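Local coordinates for protein arylamine n-acetyltransferase (Mycobacterium smegmatis, PDB 1W5R) that transfers an acetyl group from acetyl-coenzyme A to arylamines, probably through a cysteine-based catalytic triad, at residues A[34-46]-A[63-76]. The protein carries 1 engineered substitution. Sequence-based numbering, arbitrary orientation.
Sequences AHNRSIPFENLDP and KLVDRRRGGYQYEH. Engineered in segment 63-76: Q73 (natural residue Cys).
R69 grips E42 side-on in a buried salt bridge, NE to OE2 (2.8 Å) and NH1 to OE1 (2.9 Å), with carboxylate and guanidinium planes nearly coplanar and both syn lone pairs used. The same NH1, with NH2, meets D45 OD1 end-on, the D45 carboxylate turned 79° from the guanidinium plane. Arginine suits the spot because its flat group can serve two acids and, through NH2, a third, D262. E42 OE2 also takes the backbone N-H of G70, where a CB would collide with P40 O and E42 CG. K63, its chain fully extended, lays CE over one face of the guanidinium and carries NZ to a salt bridge with E75 and a weaker one with D45, which probably helps to balance the buried acids. Beside this network E42 N bonds to G71 O (2.9 Å), and Y72 CA packs over the F41 ring. The amide of Q73, engineered in place of the natural cysteine, lies nearly coplanar with that ring, OE1 at the ring's edge, while NE2 bonds to T112. H76 uses both ring nitrogens: NE2 donates to P40 O, and ND1 shares a hydrogen bond with H35 NE2 (2.8 Å); H35 ND1 is hydrogen-bonded to Y11. The contact thus ties helix 25-38 and edge strand 41-42, which pairs with 212-216, to the start of helix 73-87, where Q73 marks the probable catalytic cysteine.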
loop_
_atom_site.group_PDB
_atom_site.type_symbol
_atom_site.label_atom_id
_atom_site.label_comp_id
_atom_site.label_asym_id
_atom_site.label_seq_id
_atom_site.Cartn_x
_atom_site.Cartn_y
_atom_site.Cartn_z
ATOM N N ALA A 34 12.766 -5.094 -20.259
ATOM C CA ALA A 34 13.829 -4.296 -19.666
ATOM C C ALA A 34 13.479 -2.806 -19.688
ATOM O O ALA A 34 13.691 -2.087 -18.703
ATOM C CB ALA A 34 15.140 -4.545 -20.414
ATOM N N HIS A 35 12.924 -2.360 -20.809
ATOM C CA HIS A 35 12.459 -0.978 -20.931
ATOM C C HIS A 35 11.373 -0.677 -19.877
ATOM O O HIS A 35 11.445 0.339 -19.166
ATOM C CB HIS A 35 11.966 -0.737 -22.358
ATOM C CG HIS A 35 11.647 0.694 -22.674
ATOM N ND1 HIS A 35 12.304 1.390 -23.670
ATOM C CD2 HIS A 35 10.729 1.549 -22.158
ATOM C CE1 HIS A 35 11.805 2.611 -23.751
ATOM N NE2 HIS A 35 10.849 2.734 -22.845
ATOM N N ASN A 36 10.415 -1.594 -19.742
ATOM C CA ASN A 36 9.319 -1.445 -18.781
ATOM C C ASN A 36 9.826 -1.136 -17.378
ATOM O O ASN A 36 9.265 -0.284 -16.683
ATOM C CB ASN A 36 8.517 -2.753 -18.674
ATOM C CG ASN A 36 7.513 -2.966 -19.809
ATOM O OD1 ASN A 36 7.058 -2.034 -20.507
ATOM N ND2 ASN A 36 7.125 -4.207 -19.968
ATOM N N ARG A 37 10.854 -1.864 -16.941
ATOM C CA ARG A 37 11.310 -1.727 -15.563
ATOM C C ARG A 37 12.337 -0.634 -15.346
ATOM O O ARG A 37 12.624 -0.288 -14.205
ATOM C CB ARG A 37 11.859 -3.055 -14.994
ATOM C CG ARG A 37 13.205 -3.505 -15.574
ATOM C CD ARG A 37 13.700 -4.789 -14.925
ATOM N NE ARG A 37 12.879 -5.949 -15.282
ATOM C CZ ARG A 37 13.125 -6.772 -16.304
ATOM N NH1 ARG A 37 12.318 -7.808 -16.516
ATOM N NH2 ARG A 37 14.169 -6.565 -17.124
ATOM N N SER A 38 12.907 -0.118 -16.439
ATOM C CA SER A 38 14.060 0.790 -16.350
ATOM C C SER A 38 13.801 2.268 -16.630
ATOM O O SER A 38 14.474 3.127 -16.040
ATOM C CB SER A 38 15.165 0.328 -17.306
ATOM O OG SER A 38 15.597 -0.994 -17.025
ATOM N N ILE A 39 12.887 2.549 -17.558
ATOM C CA ILE A 39 12.619 3.936 -17.957
ATOM C C ILE A 39 11.160 4.228 -17.586
ATOM O O ILE A 39 10.245 3.643 -18.163
ATOM C CB ILE A 39 12.878 4.193 -19.475
ATOM C CG1 ILE A 39 14.278 3.703 -19.894
ATOM C CG2 ILE A 39 12.716 5.681 -19.806
ATOM C CD1 ILE A 39 14.581 3.903 -21.399
ATOM N N PRO A 40 10.950 5.107 -16.601
ATOM C CA PRO A 40 9.582 5.345 -16.174
ATOM C C PRO A 40 8.784 6.232 -17.132
ATOM O O PRO A 40 9.355 7.020 -17.894
ATOM C CB PRO A 40 9.771 6.042 -14.826
ATOM C CG PRO A 40 11.043 6.838 -15.011
ATOM C CD PRO A 40 11.919 5.916 -15.834
ATOM N N PHE A 41 7.465 6.080 -17.092
ATOM C CA PHE A 41 6.568 7.075 -17.665
ATOM C C PHE A 41 6.611 8.292 -16.730
ATOM O O PHE A 41 6.527 8.161 -15.506
ATOM C CB PHE A 41 5.143 6.519 -17.738
ATOM C CG PHE A 41 4.174 7.417 -18.432
ATOM C CD1 PHE A 41 3.778 7.143 -19.743
ATOM C CD2 PHE A 41 3.637 8.534 -17.777
ATOM C CE1 PHE A 41 2.858 7.973 -20.403
ATOM C CE2 PHE A 41 2.722 9.379 -18.428
ATOM C CZ PHE A 41 2.338 9.096 -19.752
ATOM N N GLU A 42 6.775 9.479 -17.301
ATOM C CA GLU A 42 6.600 10.714 -16.518
ATOM C C GLU A 42 6.259 11.862 -17.444
ATOM O O GLU A 42 6.631 11.867 -18.625
ATOM C CB GLU A 42 7.839 11.082 -15.701
ATOM C CG GLU A 42 9.112 11.109 -16.547
ATOM C CD GLU A 42 9.864 12.413 -16.482
ATOM O OE1 GLU A 42 9.230 13.474 -16.675
ATOM O OE2 GLU A 42 11.093 12.368 -16.298
ATOM N N ASN A 43 5.558 12.843 -16.891
ATOM C CA ASN A 43 5.218 14.054 -17.640
ATOM C C ASN A 43 5.697 15.314 -16.918
ATOM O O ASN A 43 5.015 16.323 -16.944
ATOM C CB ASN A 43 3.703 14.148 -17.854
ATOM C CG ASN A 43 2.974 14.451 -16.562
ATOM O OD1 ASN A 43 3.359 13.940 -15.510
ATOM N ND2 ASN A 43 1.937 15.292 -16.627
ATOM N N LEU A 44 6.850 15.252 -16.264
ATOM C CA LEU A 44 7.325 16.440 -15.544
ATOM C C LEU A 44 7.540 17.641 -16.475
ATOM O O LEU A 44 7.290 18.778 -16.069
ATOM C CB LEU A 44 8.598 16.143 -14.768
ATOM C CG LEU A 44 8.350 15.281 -13.527
ATOM C CD1 LEU A 44 9.622 14.514 -13.178
ATOM C CD2 LEU A 44 7.839 16.109 -12.341
ATOM N N ASP A 45 7.974 17.399 -17.716
ATOM C CA ASP A 45 8.182 18.530 -18.633
ATOM C C ASP A 45 6.863 19.282 -18.894
ATOM O O ASP A 45 6.774 20.462 -18.572
ATOM C CB ASP A 45 8.866 18.100 -19.939
ATOM C CG ASP A 45 10.380 17.966 -19.797
ATOM O OD1 ASP A 45 10.927 18.143 -18.677
ATOM O OD2 ASP A 45 11.036 17.672 -20.828
ATOM N N PRO A 46 5.825 18.618 -19.453
ATOM C CA PRO A 46 4.568 19.369 -19.681
ATOM C C PRO A 46 3.969 19.941 -18.403
ATOM O O PRO A 46 3.374 21.020 -18.443
ATOM C CB PRO A 46 3.609 18.340 -20.284
ATOM C CG PRO A 46 4.400 17.154 -20.612
ATOM C CD PRO A 46 5.768 17.253 -20.016
ATOM N N LYS A 63 17.318 12.892 -23.689
ATOM C CA LYS A 63 16.504 12.990 -22.485
ATOM C C LYS A 63 16.331 11.662 -21.734
ATOM O O LYS A 63 16.604 11.583 -20.542
ATOM C CB LYS A 63 15.135 13.590 -22.807
ATOM C CG LYS A 63 14.249 13.756 -21.585
ATOM C CD LYS A 63 12.886 14.314 -21.942
ATOM C CE LYS A 63 11.981 14.361 -20.730
ATOM N NZ LYS A 63 10.636 14.890 -21.068
ATOM N N LEU A 64 15.858 10.632 -22.430
ATOM C CA LEU A 64 15.469 9.397 -21.738
ATOM C C LEU A 64 16.639 8.478 -21.418
ATOM O O LEU A 64 16.528 7.610 -20.550
ATOM C CB LEU A 64 14.422 8.621 -22.535
ATOM C CG LEU A 64 12.968 9.024 -22.288
ATOM C CD1 LEU A 64 12.716 10.438 -22.760
ATOM C CD2 LEU A 64 12.026 8.030 -22.980
ATOM N N VAL A 65 17.744 8.660 -22.135
ATOM C CA VAL A 65 18.932 7.853 -21.895
ATOM C C VAL A 65 19.984 8.682 -21.150
ATOM O O VAL A 65 20.278 8.398 -19.988
ATOM C CB VAL A 65 19.482 7.225 -23.199
ATOM C CG1 VAL A 65 20.800 6.476 -22.933
ATOM C CG2 VAL A 65 18.416 6.307 -23.850
ATOM N N ASP A 66 20.496 9.731 -21.791
ATOM C CA ASP A 66 21.653 10.458 -21.244
ATOM C C ASP A 66 21.346 11.234 -19.972
ATOM O O ASP A 66 22.205 11.352 -19.092
ATOM C CB ASP A 66 22.251 11.412 -22.283
ATOM C CG ASP A 66 22.763 10.690 -23.525
ATOM O OD1 ASP A 66 22.980 9.455 -23.484
ATOM O OD2 ASP A 66 22.941 11.368 -24.553
ATOM N N ARG A 67 20.134 11.771 -19.868
ATOM C CA ARG A 67 19.769 12.587 -18.701
ATOM C C ARG A 67 19.005 11.823 -17.620
ATOM O O ARG A 67 18.636 12.404 -16.591
ATOM C CB ARG A 67 19.015 13.860 -19.119
ATOM C CG ARG A 67 19.777 14.703 -20.156
ATOM C CD ARG A 67 19.263 16.131 -20.359
ATOM N NE ARG A 67 17.862 16.319 -20.030
ATOM C CZ ARG A 67 16.886 16.495 -20.911
ATOM N NH1 ARG A 67 17.135 16.503 -22.218
ATOM N NH2 ARG A 67 15.647 16.658 -20.471
ATOM N N ARG A 68 18.754 10.534 -17.863
ATOM C CA ARG A 68 18.102 9.652 -16.884
ATOM C C ARG A 68 16.751 10.207 -16.415
ATOM O O ARG A 68 16.384 10.153 -15.239
ATOM C CB ARG A 68 19.052 9.309 -15.725
ATOM C CG ARG A 68 20.288 8.539 -16.200
ATOM C CD ARG A 68 21.324 8.378 -15.093
ATOM N NE ARG A 68 22.546 7.731 -15.577
ATOM C CZ ARG A 68 23.661 7.574 -14.863
ATOM N NH1 ARG A 68 23.731 8.014 -13.609
ATOM N NH2 ARG A 68 24.715 6.975 -15.410
ATOM N N ARG A 69 16.036 10.762 -17.380
ATOM C CA ARG A 69 14.653 11.170 -17.216
ATOM C C ARG A 69 13.795 10.069 -17.808
ATOM O O ARG A 69 14.294 9.220 -18.546
ATOM C CB ARG A 69 14.419 12.460 -18.004
ATOM C CG ARG A 69 15.105 13.706 -17.389
ATOM C CD ARG A 69 14.376 14.235 -16.167
ATOM N NE ARG A 69 12.964 14.455 -16.448
ATOM C CZ ARG A 69 12.457 15.548 -17.023
ATOM N NH1 ARG A 69 11.149 15.616 -17.250
ATOM N NH2 ARG A 69 13.243 16.581 -17.372
ATOM N N GLY A 70 12.504 10.077 -17.485
ATOM C CA GLY A 70 11.558 9.273 -18.246
ATOM C C GLY A 70 10.901 10.145 -19.299
ATOM O O GLY A 70 11.393 11.217 -19.661
ATOM N N GLY A 71 9.766 9.693 -19.791
ATOM C CA GLY A 71 8.990 10.491 -20.730
ATOM C C GLY A 71 7.601 9.931 -20.839
ATOM O O GLY A 71 7.236 9.009 -20.086
ATOM N N TYR A 72 6.801 10.525 -21.717
ATOM C CA TYR A 72 5.448 10.034 -21.930
ATOM C C TYR A 72 5.330 9.261 -23.254
ATOM O O TYR A 72 6.366 8.872 -23.813
ATOM C CB TYR A 72 4.386 11.126 -21.664
ATOM C CG TYR A 72 4.216 12.246 -22.683
ATOM C CD1 TYR A 72 3.236 13.210 -22.470
ATOM C CD2 TYR A 72 4.965 12.310 -23.863
ATOM C CE1 TYR A 72 3.010 14.242 -23.374
ATOM C CE2 TYR A 72 4.730 13.335 -24.799
ATOM C CZ TYR A 72 3.737 14.295 -24.536
ATOM O OH TYR A 72 3.444 15.307 -25.424
ATOM N N GLN A 73 4.120 8.998 -23.730
ATOM C CA GLN A 73 3.920 8.013 -24.792
ATOM C C GLN A 73 4.780 8.246 -26.038
ATOM O O GLN A 73 5.382 7.302 -26.581
ATOM C CB GLN A 73 2.430 7.919 -25.176
ATOM C CG GLN A 73 1.706 9.209 -25.494
ATOM C CD GLN A 73 1.098 9.901 -24.264
ATOM O OE1 GLN A 73 1.553 9.708 -23.140
ATOM N NE2 GLN A 73 0.062 10.704 -24.490
ATOM N N TYR A 74 4.835 9.492 -26.502
ATOM C CA TYR A 74 5.599 9.793 -27.727
ATOM C C TYR A 74 7.105 9.628 -27.556
ATOM O O TYR A 74 7.844 9.292 -28.509
ATOM C CB TYR A 74 5.315 11.203 -28.197
ATOM C CG TYR A 74 3.896 11.463 -28.614
ATOM C CD1 TYR A 74 2.995 12.089 -27.749
ATOM C CD2 TYR A 74 3.438 11.077 -29.879
ATOM C CE1 TYR A 74 1.671 12.335 -28.136
ATOM C CE2 TYR A 74 2.121 11.322 -30.281
ATOM C CZ TYR A 74 1.240 11.943 -29.403
ATOM O OH TYR A 74 -0.054 12.224 -29.776
ATOM N N GLU A 75 7.559 9.881 -26.338
ATOM C CA GLU A 75 8.981 9.783 -26.033
ATOM C C GLU A 75 9.394 8.327 -25.910
ATOM O O GLU A 75 10.417 7.906 -26.458
ATOM C CB GLU A 75 9.309 10.577 -24.762
ATOM C CG GLU A 75 9.113 12.070 -24.958
ATOM C CD GLU A 75 9.104 12.841 -23.662
ATOM O OE1 GLU A 75 10.004 13.699 -23.482
ATOM O OE2 GLU A 75 8.183 12.617 -22.837
ATOM N N HIS A 76 8.587 7.546 -25.191
ATOM C CA HIS A 76 8.863 6.119 -25.011
ATOM C C HIS A 76 8.874 5.337 -26.296
ATOM O O HIS A 76 9.860 4.676 -26.629
ATOM C CB HIS A 76 7.829 5.512 -24.076
ATOM C CG HIS A 76 8.200 5.640 -22.638
ATOM N ND1 HIS A 76 9.151 4.835 -22.045
ATOM C CD2 HIS A 76 7.789 6.511 -21.683
ATOM C CE1 HIS A 76 9.292 5.188 -20.780
ATOM N NE2 HIS A 76 8.482 6.209 -20.536
HETATM O O HOH W 1 6.909 13.790 -20.741
HETATM O O HOH W 2 8.676 14.748 -19.035
HETATM O O HOH W 3 13.615 18.062 -20.803
#